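Local structure of gamma-hexachlorocyclohexane dehydrochlorinase (Sphingomonas paucimobilis, 3A76) at residues B[38-41]-B[42-46]; B[79-82]-B[83-87]; B[102-105]-B[106-109]. The protein catalyses two successive 1,2-anti dehydrochlorinations of the pollutant lindane, converting it to 1,3,4,6-tetrachloro-1,4-cyclohexadiene, and works as a homotrimer. All coordinates share one frame; numbering follows the deposited sequence.

Interaction 1 of 3, residues B[38-41]-B[42-46]; sequences SDKL and IAVDK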
ATOM      1  N   SER B  38       3.539  -9.749   2.147  1.00 19.35           N
ATOM      2  CA  SER B  38       4.317  -9.177   1.035  1.00 21.06           C
ATOM      3  C   SER B  38       4.986 -10.258   0.157  1.00 21.74           C
ATOM      4  O   SER B  38       4.770 -10.284  -1.058  1.00 22.11           O
ATOM      5  CB  SER B  38       5.347  -8.187   1.571  1.00 20.48           C
ATOM      6  OG  SER B  38       4.680  -7.158   2.265  1.00 20.73           O
ATOM      7  N   ASP B  39       5.751 -11.170   0.784  1.00 23.17           N
ATOM      8  CA  ASP B  39       6.414 -12.298   0.071  1.00 23.46           C
ATOM      9  C   ASP B  39       5.530 -13.003  -0.931  1.00 23.76           C
ATOM     10  O   ASP B  39       5.979 -13.357  -2.016  1.00 23.87           O
ATOM     11  CB  ASP B  39       6.923 -13.355   1.042  1.00 24.19           C
ATOM     12  CG  ASP B  39       8.159 -12.928   1.779  1.00 24.66           C
ATOM     13  OD1 ASP B  39       8.857 -12.026   1.284  1.00 27.68           O
ATOM     14  OD2 ASP B  39       8.431 -13.495   2.859  1.00 25.98           O
ATOM     15  N   LYS B  40       4.270 -13.231  -0.574  1.00 23.85           N
ATOM     16  CA  LYS B  40       3.410 -13.948  -1.488  1.00 23.74           C
ATOM     17  C   LYS B  40       3.316 -13.167  -2.773  1.00 23.66           C
ATOM     18  O   LYS B  40       3.470 -13.725  -3.850  1.00 23.96           O
ATOM     19  CB  LYS B  40       2.001 -14.195  -0.924  1.00 24.13           C
ATOM     20  CG  LYS B  40       1.413 -15.487  -1.485  1.00 25.25           C
ATOM     21  CD  LYS B  40      -0.046 -15.428  -1.814  1.00 28.77           C
ATOM     22  CE  LYS B  40      -0.252 -15.010  -3.263  1.00 29.79           C
ATOM     23  NZ  LYS B  40      -1.698 -14.833  -3.548  1.00 28.55           N
ATOM     24  N   LEU B  41       3.055 -11.867  -2.642  1.00 23.28           N
ATOM     25  CA  LEU B  41       2.883 -10.979  -3.786  1.00 22.57           C
ATOM     26  C   LEU B  41       4.172 -10.859  -4.620  1.00 22.19           C
ATOM     27  O   LEU B  41       4.151 -11.022  -5.837  1.00 22.23           O
ATOM     28  CB  LEU B  41       2.409  -9.613  -3.289  1.00 22.10           C
ATOM     29  CG  LEU B  41       0.907  -9.341  -3.105  1.00 21.68           C
ATOM     30  CD1 LEU B  41      -0.033 -10.579  -3.137  1.00 17.47           C
ATOM     31  CD2 LEU B  41       0.676  -8.457  -1.898  1.00 20.86           C
ATOM     32  N   ILE B  42       5.285 -10.604  -3.947  1.00 21.93           N
ATOM     33  CA  ILE B  42       6.596 -10.483  -4.602  1.00 22.17           C
ATOM     34  C   ILE B  42       6.941 -11.757  -5.379  1.00 22.31           C
ATOM     35  O   ILE B  42       7.393 -11.693  -6.535  1.00 22.03           O
ATOM     36  CB  ILE B  42       7.705 -10.163  -3.562  1.00 22.06           C
ATOM     37  CG1 ILE B  42       7.474  -8.763  -2.970  1.00 21.81           C
ATOM     38  CG2 ILE B  42       9.118 -10.268  -4.202  1.00 23.05           C
ATOM     39  CD1 ILE B  42       8.087  -8.543  -1.586  1.00 20.44           C
ATOM     40  N   ALA B  43       6.692 -12.912  -4.753  1.00 21.70           N
ATOM     41  CA  ALA B  43       7.071 -14.187  -5.344  1.00 21.82           C
ATOM     42  C   ALA B  43       6.266 -14.447  -6.599  1.00 21.88           C
ATOM     43  O   ALA B  43       6.784 -15.000  -7.569  1.00 22.33           O
ATOM     44  CB  ALA B  43       6.902 -15.323  -4.344  1.00 21.85           C
ATOM     45  N   VAL B  44       5.009 -14.033  -6.587  1.00 21.28           N
ATOM     46  CA  VAL B  44       4.160 -14.185  -7.759  1.00 21.53           C
ATOM     47  C   VAL B  44       4.598 -13.225  -8.881  1.00 21.53           C
ATOM     48  O   VAL B  44       4.668 -13.608 -10.050  1.00 21.82           O
ATOM     49  CB  VAL B  44       2.670 -13.957  -7.409  1.00 21.33           C
ATOM     50  CG1 VAL B  44       1.865 -13.691  -8.672  1.00 20.60           C
ATOM     51  CG2 VAL B  44       2.097 -15.146  -6.631  1.00 20.95           C
ATOM     52  N   ASP B  45       4.882 -11.980  -8.501  1.00 21.78           N
ATOM     53  CA  ASP B  45       5.134 -10.892  -9.441  1.00 21.15           C
ATOM     54  C   ASP B  45       6.542 -10.996 -10.005  1.00 21.38           C
ATOM     55  O   ASP B  45       6.749 -10.751 -11.190  1.00 21.22           O
ATOM     56  CB  ASP B  45       4.994  -9.537  -8.744  1.00 20.64           C
ATOM     57  CG  ASP B  45       3.579  -9.255  -8.257  1.00 20.48           C
ATOM     58  OD1 ASP B  45       2.616  -9.803  -8.827  1.00 20.94           O
ATOM     59  OD2 ASP B  45       3.445  -8.455  -7.311  1.00 18.01           O
ATOM     60  N   LYS B  46       7.500 -11.306  -9.134  1.00 21.24           N
ATOM     61  CA  LYS B  46       8.898 -11.455  -9.525  1.00 22.80           C
ATOM     62  C   LYS B  46       9.250 -12.890  -9.958  1.00 23.55           C
ATOM     63  O   LYS B  46      10.369 -13.145 -10.375  1.00 24.84           O
ATOM     64  CB  LYS B  46       9.832 -10.970  -8.405  1.00 22.45           C
ATOM     65  CG  LYS B  46      10.033  -9.448  -8.343  1.00 21.35           C
ATOM     66  CD  LYS B  46       8.711  -8.686  -8.210  1.00 20.18           C
ATOM     67  CE  LYS B  46       8.964  -7.284  -7.706  1.00 21.59           C
ATOM     68  NZ  LYS B  46       7.731  -6.496  -7.785  1.00 20.62           N
TER

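Interaction 2 of 3, residues B[79-82]-B[83-87]; sequences LANN and VLWPM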
ATOM      1  N   LEU B  79       0.060 -24.025  -9.032  1.00 25.91           N
ATOM      2  CA  LEU B  79      -0.738 -22.862  -9.457  1.00 25.63           C
ATOM      3  C   LEU B  79       0.095 -21.787 -10.204  1.00 25.24           C
ATOM      4  O   LEU B  79      -0.253 -21.383 -11.309  1.00 24.92           O
ATOM      5  CB  LEU B  79      -1.472 -22.268  -8.237  1.00 25.76           C
ATOM      6  CG  LEU B  79      -2.292 -20.968  -8.296  1.00 25.73           C
ATOM      7  CD1 LEU B  79      -3.325 -21.022  -9.376  1.00 25.73           C
ATOM      8  CD2 LEU B  79      -2.972 -20.721  -6.954  1.00 26.07           C
ATOM      9  N   ALA B  80       1.193 -21.347  -9.596  1.00 24.84           N
ATOM     10  CA  ALA B  80       2.099 -20.391 -10.221  1.00 24.58           C
ATOM     11  C   ALA B  80       2.525 -20.825 -11.619  1.00 24.64           C
ATOM     12  O   ALA B  80       2.186 -20.169 -12.595  1.00 24.68           O
ATOM     13  CB  ALA B  80       3.303 -20.160  -9.341  1.00 24.28           C
ATOM     14  N   ASN B  81       3.231 -21.956 -11.713  1.00 25.22           N
ATOM     15  CA  ASN B  81       3.790 -22.450 -12.979  1.00 25.12           C
ATOM     16  C   ASN B  81       2.783 -22.781 -14.062  1.00 25.36           C
ATOM     17  O   ASN B  81       3.076 -22.601 -15.238  1.00 25.57           O
ATOM     18  CB  ASN B  81       4.676 -23.673 -12.741  1.00 24.94           C
ATOM     19  CG  ASN B  81       6.015 -23.315 -12.151  1.00 24.32           C
ATOM     20  OD1 ASN B  81       6.865 -22.729 -12.819  1.00 24.11           O
ATOM     21  ND2 ASN B  81       6.220 -23.674 -10.893  1.00 24.51           N
ATOM     22  N   ASN B  82       1.605 -23.272 -13.684  1.00 25.70           N
ATOM     23  CA  ASN B  82       0.664 -23.798 -14.686  1.00 25.94           C
ATOM     24  C   ASN B  82      -0.520 -22.889 -14.976  1.00 25.74           C
ATOM     25  O   ASN B  82      -1.218 -23.070 -15.988  1.00 25.91           O
ATOM     26  CB  ASN B  82       0.184 -25.213 -14.314  1.00 26.32           C
ATOM     27  CG  ASN B  82       1.337 -26.223 -14.207  1.00 27.47           C
ATOM     28  OD1 ASN B  82       2.221 -26.280 -15.071  1.00 28.28           O
ATOM     29  ND2 ASN B  82       1.325 -27.019 -13.140  1.00 27.48           N
ATOM     30  N   VAL B  83      -0.752 -21.923 -14.088  1.00 25.28           N
ATOM     31  CA  VAL B  83      -1.881 -20.991 -14.227  1.00 24.81           C
ATOM     32  C   VAL B  83      -1.427 -19.523 -14.188  1.00 24.71           C
ATOM     33  O   VAL B  83      -1.595 -18.808 -15.170  1.00 24.95           O
ATOM     34  CB  VAL B  83      -3.006 -21.242 -13.165  1.00 24.93           C
ATOM     35  CG1 VAL B  83      -4.255 -20.414 -13.478  1.00 24.17           C
ATOM     36  CG2 VAL B  83      -3.369 -22.715 -13.096  1.00 25.28           C
ATOM     37  N   LEU B  84      -0.860 -19.077 -13.068  1.00 24.12           N
ATOM     38  CA  LEU B  84      -0.599 -17.638 -12.887  1.00 24.45           C
ATOM     39  C   LEU B  84       0.439 -17.098 -13.861  1.00 24.45           C
ATOM     40  O   LEU B  84       0.149 -16.165 -14.617  1.00 24.57           O
ATOM     41  CB  LEU B  84      -0.238 -17.284 -11.437  1.00 24.24           C
ATOM     42  CG  LEU B  84      -1.330 -17.537 -10.376  1.00 23.62           C
ATOM     43  CD1 LEU B  84      -0.874 -17.035  -9.009  1.00 22.27           C
ATOM     44  CD2 LEU B  84      -2.682 -16.942 -10.767  1.00 22.46           C
ATOM     45  N   TRP B  85       1.627 -17.704 -13.872  1.00 24.30           N
ATOM     46  CA  TRP B  85       2.682 -17.239 -14.754  1.00 24.26           C
ATOM     47  C   TRP B  85       2.315 -17.340 -16.230  1.00 25.01           C
ATOM     48  O   TRP B  85       2.434 -16.352 -16.939  1.00 25.81           O
ATOM     49  CB  TRP B  85       4.058 -17.793 -14.347  1.00 24.30           C
ATOM     50  CG  TRP B  85       4.416 -17.367 -12.933  1.00 21.59           C
ATOM     51  CD1 TRP B  85       4.026 -16.214 -12.313  1.00 20.58           C
ATOM     52  CD2 TRP B  85       5.209 -18.081 -11.973  1.00 20.75           C
ATOM     53  NE1 TRP B  85       4.531 -16.160 -11.035  1.00 20.03           N
ATOM     54  CE2 TRP B  85       5.259 -17.292 -10.798  1.00 20.62           C
ATOM     55  CE3 TRP B  85       5.888 -19.307 -11.989  1.00 22.52           C
ATOM     56  CZ2 TRP B  85       5.955 -17.690  -9.651  1.00 20.69           C
ATOM     57  CZ3 TRP B  85       6.594 -19.700 -10.838  1.00 21.20           C
ATOM     58  CH2 TRP B  85       6.615 -18.891  -9.692  1.00 19.69           C
ATOM     59  N   PRO B  86       1.803 -18.496 -16.700  1.00 25.72           N
ATOM     60  CA  PRO B  86       1.344 -18.527 -18.103  1.00 25.97           C
ATOM     61  C   PRO B  86       0.218 -17.555 -18.460  1.00 26.41           C
ATOM     62  O   PRO B  86       0.097 -17.184 -19.617  1.00 26.64           O
ATOM     63  CB  PRO B  86       0.863 -19.974 -18.299  1.00 26.18           C
ATOM     64  CG  PRO B  86       1.509 -20.751 -17.205  1.00 26.29           C
ATOM     65  CD  PRO B  86       1.651 -19.808 -16.045  1.00 25.76           C
ATOM     66  N   MET B  87      -0.590 -17.147 -17.484  1.00 27.00           N
ATOM     67  CA  MET B  87      -1.736 -16.241 -17.710  1.00 27.42           C
ATOM     68  C   MET B  87      -1.340 -14.805 -18.101  1.00 27.05           C
ATOM     69  O   MET B  87      -2.040 -14.143 -18.875  1.00 26.65           O
ATOM     70  CB  MET B  87      -2.618 -16.215 -16.451  1.00 27.82           C
ATOM     71  CG  MET B  87      -3.942 -15.483 -16.602  1.00 31.12           C
ATOM     72  SD  MET B  87      -4.983 -15.581 -15.120  1.00 36.55           S
ATOM     73  CE  MET B  87      -5.780 -17.170 -15.385  1.00 36.09           C
TER

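Interaction 3 of 3, residues B[102-105]-B[106-109]; sequences FVSA and DKVN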
ATOM      1  N   PHE B 102      -5.593 -11.588  16.347  1.00 28.88           N
ATOM      2  CA  PHE B 102      -4.967 -12.709  17.037  1.00 29.52           C
ATOM      3  C   PHE B 102      -6.021 -13.567  17.749  1.00 29.71           C
ATOM      4  O   PHE B 102      -6.599 -13.152  18.763  1.00 29.78           O
ATOM      5  CB  PHE B 102      -3.910 -12.209  18.023  1.00 29.96           C
ATOM      6  CG  PHE B 102      -2.550 -11.993  17.403  1.00 31.44           C
ATOM      7  CD1 PHE B 102      -2.274 -10.827  16.673  1.00 32.94           C
ATOM      8  CD2 PHE B 102      -1.547 -12.951  17.547  1.00 31.65           C
ATOM      9  CE1 PHE B 102      -1.014 -10.622  16.095  1.00 33.46           C
ATOM     10  CE2 PHE B 102      -0.284 -12.756  16.979  1.00 32.87           C
ATOM     11  CZ  PHE B 102      -0.017 -11.590  16.247  1.00 33.03           C
ATOM     12  N   VAL B 103      -6.289 -14.748  17.191  1.00 29.60           N
ATOM     13  CA  VAL B 103      -7.189 -15.718  17.816  1.00 29.60           C
ATOM     14  C   VAL B 103      -6.490 -16.265  19.061  1.00 29.69           C
ATOM     15  O   VAL B 103      -7.039 -16.237  20.164  1.00 29.75           O
ATOM     16  CB  VAL B 103      -7.591 -16.846  16.835  1.00 29.48           C
ATOM     17  CG1 VAL B 103      -8.219 -18.026  17.576  1.00 29.89           C
ATOM     18  CG2 VAL B 103      -8.557 -16.309  15.795  1.00 29.33           C
ATOM     19  N   SER B 104      -5.263 -16.733  18.869  1.00 29.55           N
ATOM     20  CA  SER B 104      -4.403 -17.130  19.965  1.00 29.29           C
ATOM     21  C   SER B 104      -2.973 -16.711  19.622  1.00 29.25           C
ATOM     22  O   SER B 104      -2.721 -16.207  18.520  1.00 29.26           O
ATOM     23  CB  SER B 104      -4.500 -18.639  20.187  1.00 29.60           C
ATOM     24  OG  SER B 104      -4.068 -19.372  19.051  1.00 29.36           O
ATOM     25  N   ALA B 105      -2.041 -16.920  20.553  1.00 28.77           N
ATOM     26  CA  ALA B 105      -0.642 -16.536  20.344  1.00 28.44           C
ATOM     27  C   ALA B 105      -0.017 -17.105  19.056  1.00 28.10           C
ATOM     28  O   ALA B 105       0.965 -16.559  18.544  1.00 28.07           O
ATOM     29  CB  ALA B 105       0.201 -16.912  21.559  1.00 28.36           C
ATOM     30  N   ASP B 106      -0.586 -18.195  18.542  1.00 27.52           N
ATOM     31  CA  ASP B 106      -0.023 -18.892  17.389  1.00 27.02           C
ATOM     32  C   ASP B 106      -1.032 -18.995  16.255  1.00 26.47           C
ATOM     33  O   ASP B 106      -0.792 -19.684  15.266  1.00 26.20           O
ATOM     34  CB  ASP B 106       0.468 -20.303  17.775  1.00 27.31           C
ATOM     35  CG  ASP B 106       1.579 -20.288  18.821  1.00 28.69           C
ATOM     36  OD1 ASP B 106       2.036 -19.195  19.216  1.00 30.29           O
ATOM     37  OD2 ASP B 106       2.002 -21.383  19.259  1.00 30.53           O
ATOM     38  N   LYS B 107      -2.166 -18.320  16.399  1.00 26.06           N
ATOM     39  CA  LYS B 107      -3.183 -18.340  15.355  1.00 26.15           C
ATOM     40  C   LYS B 107      -3.738 -16.949  15.082  1.00 25.69           C
ATOM     41  O   LYS B 107      -4.170 -16.263  16.008  1.00 25.30           O
ATOM     42  CB  LYS B 107      -4.312 -19.314  15.708  1.00 26.32           C
ATOM     43  CG  LYS B 107      -3.949 -20.771  15.498  1.00 27.61           C
ATOM     44  CD  LYS B 107      -5.122 -21.705  15.774  1.00 30.49           C
ATOM     45  CE  LYS B 107      -4.879 -23.052  15.085  1.00 32.11           C
ATOM     46  NZ  LYS B 107      -5.758 -24.127  15.623  1.00 33.29           N
ATOM     47  N   VAL B 108      -3.704 -16.521  13.813  1.00 25.23           N
ATOM     48  CA  VAL B 108      -4.271 -15.222  13.458  1.00 24.58           C
ATOM     49  C   VAL B 108      -5.110 -15.280  12.197  1.00 24.57           C
ATOM     50  O   VAL B 108      -4.790 -16.000  11.239  1.00 24.86           O
ATOM     51  CB  VAL B 108      -3.200 -14.060  13.351  1.00 24.69           C
ATOM     52  CG1 VAL B 108      -2.105 -14.204  14.397  1.00 23.50           C
ATOM     53  CG2 VAL B 108      -2.601 -13.983  11.966  1.00 24.38           C
ATOM     54  N   ASN B 109      -6.199 -14.524  12.208  1.00 24.17           N
ATOM     55  CA  ASN B 109      -6.936 -14.276  10.991  1.00 24.37           C
ATOM     56  C   ASN B 109      -6.463 -12.944  10.417  1.00 23.97           C
ATOM     57  O   ASN B 109      -6.103 -12.032  11.158  1.00 24.07           O
ATOM     58  CB  ASN B 109      -8.445 -14.277  11.245  1.00 24.41           C
ATOM     59  CG  ASN B 109      -8.935 -15.582  11.888  1.00 26.09           C
ATOM     60  OD1 ASN B 109      -8.363 -16.663  11.680  1.00 26.88           O
ATOM     61  ND2 ASN B 109      -9.999 -15.477  12.678  1.00 25.85           N
TER

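Interaction 1 of 3, residues B[38-41]-B[42-46]
D45 N donates to L41 O over 2.9 Å, closing the last of four successive i to i+4 bonds between 38-41 and 42-46. In the first of them I42 N meets S38 O nearly straight, at 169°, and lies in the carbonyl plane; A43 N to D39 O and V44 N to K40 O follow, with the donors tilted some 25° from the plane. V44 N to K40 O is the longest of the four, at 3.2 Å. All four carbonyls of 38-41 are thus taken up by amides one turn on. This is the final part of the long N-terminal helix 22-45, which lies in the concave side of the curved sheet of the SnoaL-like alpha+beta barrel fold. Its last turn presents D45, inferred to belong to the active site. With CG anti to its own carbonyl carbon (chi1 -65°), the D45 carboxylate folds back along the helix, and OD2 comes within 3.0 Å of L41 O, a meeting of two acceptors and no bond; OD2 finds its hydrogen bond outside the two segments. OD1 is satisfied by the ND1 of H93, the inferred proton acceptor, so the aspartate probably orients that imidazole. D39 OD1 forms salt bridges with R51 and with R99 of a second subunit. K46 N binds I42 O, and its NZ forms a salt bridge with D113 of the second subunit. The bent K40 chain runs beside V44, K40 CE lying 4.1 Å from V44 CG2, while I42 CD1 reaches back to 4.2 Å from S38 CB. S38 OG is weakly bonded to Q34 O.

Interaction 2 of 3, residues B[79-82]-B[83-87]
W85 lays its indole against A80 one wide turn back, in a pi-type turn of helix 72-87. The wider turn is set by W85 N, which binds A80 O at 2.8 Å, five residues back, and by L84 N, which binds L79 O; V83 N reaches that same L79 oxygen from the opposite face of its plane. Followed outward, W85 CB, CG and CD2 pass A80 O in turn, at 3.5, 3.6 and 3.7 Å. With CG anti to the carbonyl carbon (chi1 -60°), the ring swings back over the preceding turn. NE1 bonds to V44 O of helix 22-45, tying the two helices together. Next, CE2, CZ2 and CH2 lie against the A80 methyl in a CH-pi contact: A80 CB lies 3.4 Å from the centroid of the W85 six-membered ring and only 6° off the normal. Along the same helix, L79 CD1 packs on V83 CB and L79 CG on L84 CG. P86 has no N-H to offer, and the helix kinks there. The N81 amide, whose ND2 bonds to E49 and L77 O, stands perpendicular to the indole; at the ring edge, in plane, N81 OD1 lies 3.7 Å from W85 CE3 and 3.6 Å from W85 CZ3.

Interaction 3 of 3, residues B[102-105]-B[106-109]
F102 and V108 lie side by side on one face of a beta hairpin, their side chains pointing the same way from an antiparallel non-hydrogen-bonded pair. The hairpin joins strands 88-102 and 107-120, and its tip is a type I turn from S104 to K107. V108 CG1 sits over one face of the F102 ring, 3.5 Å from the centroid and 17° off the normal, displaced toward the CD2-CE2 side. CG1 is roughly anti to the valine carbonyl carbon (chi1 -37°), which sets it over the ring. R26 and S29 of helix 22-45 also touch the phenylalanine, and I33 of that helix touches V108, so this face looks onto the N-terminal helix. Between F102 and S104 the register slips by one residue in a classic beta bulge: V103 N and S104 N both point at K107 O. The S104 bond is the sounder, with an N-H...O angle of 160° and on a lone pair in the carbonyl plane; that of V103 is weak. In return K107 N binds S104 O from above the carbonyl plane. The V103 side chain crosses that of N109, V103 CG2 being 3.5 Å from N109 ND2. D106 OD1 forms a salt bridge with R139 of the neighbouring strand 125-140. On the S104 face of the hairpin, S104 OG approaches K107 CB to 3.4 Å.

How the interactions relate
Interactions 1 and 2 are neighbours through the fold, their centres 13 Å apart, and they meet directly: the hydrogen bond from W85 NE1 to V44 O measures 2.7 Å, and V44 CG2 packs on L84 CD1 at 4.2 Å. Both lie close to the inferred active site and to a bound spermidine. Interaction 1 supplies D45 beside H93, and in interaction 2 the L84 side chain comes within about 6 Å of that of H93 and about 5 Å of the spermidine. Interaction 3 is remote, its centre 23 Å from that of interaction 1 and 31 Å from that of interaction 2, yet it touches the N-terminal half of the helix that ends in interaction 1.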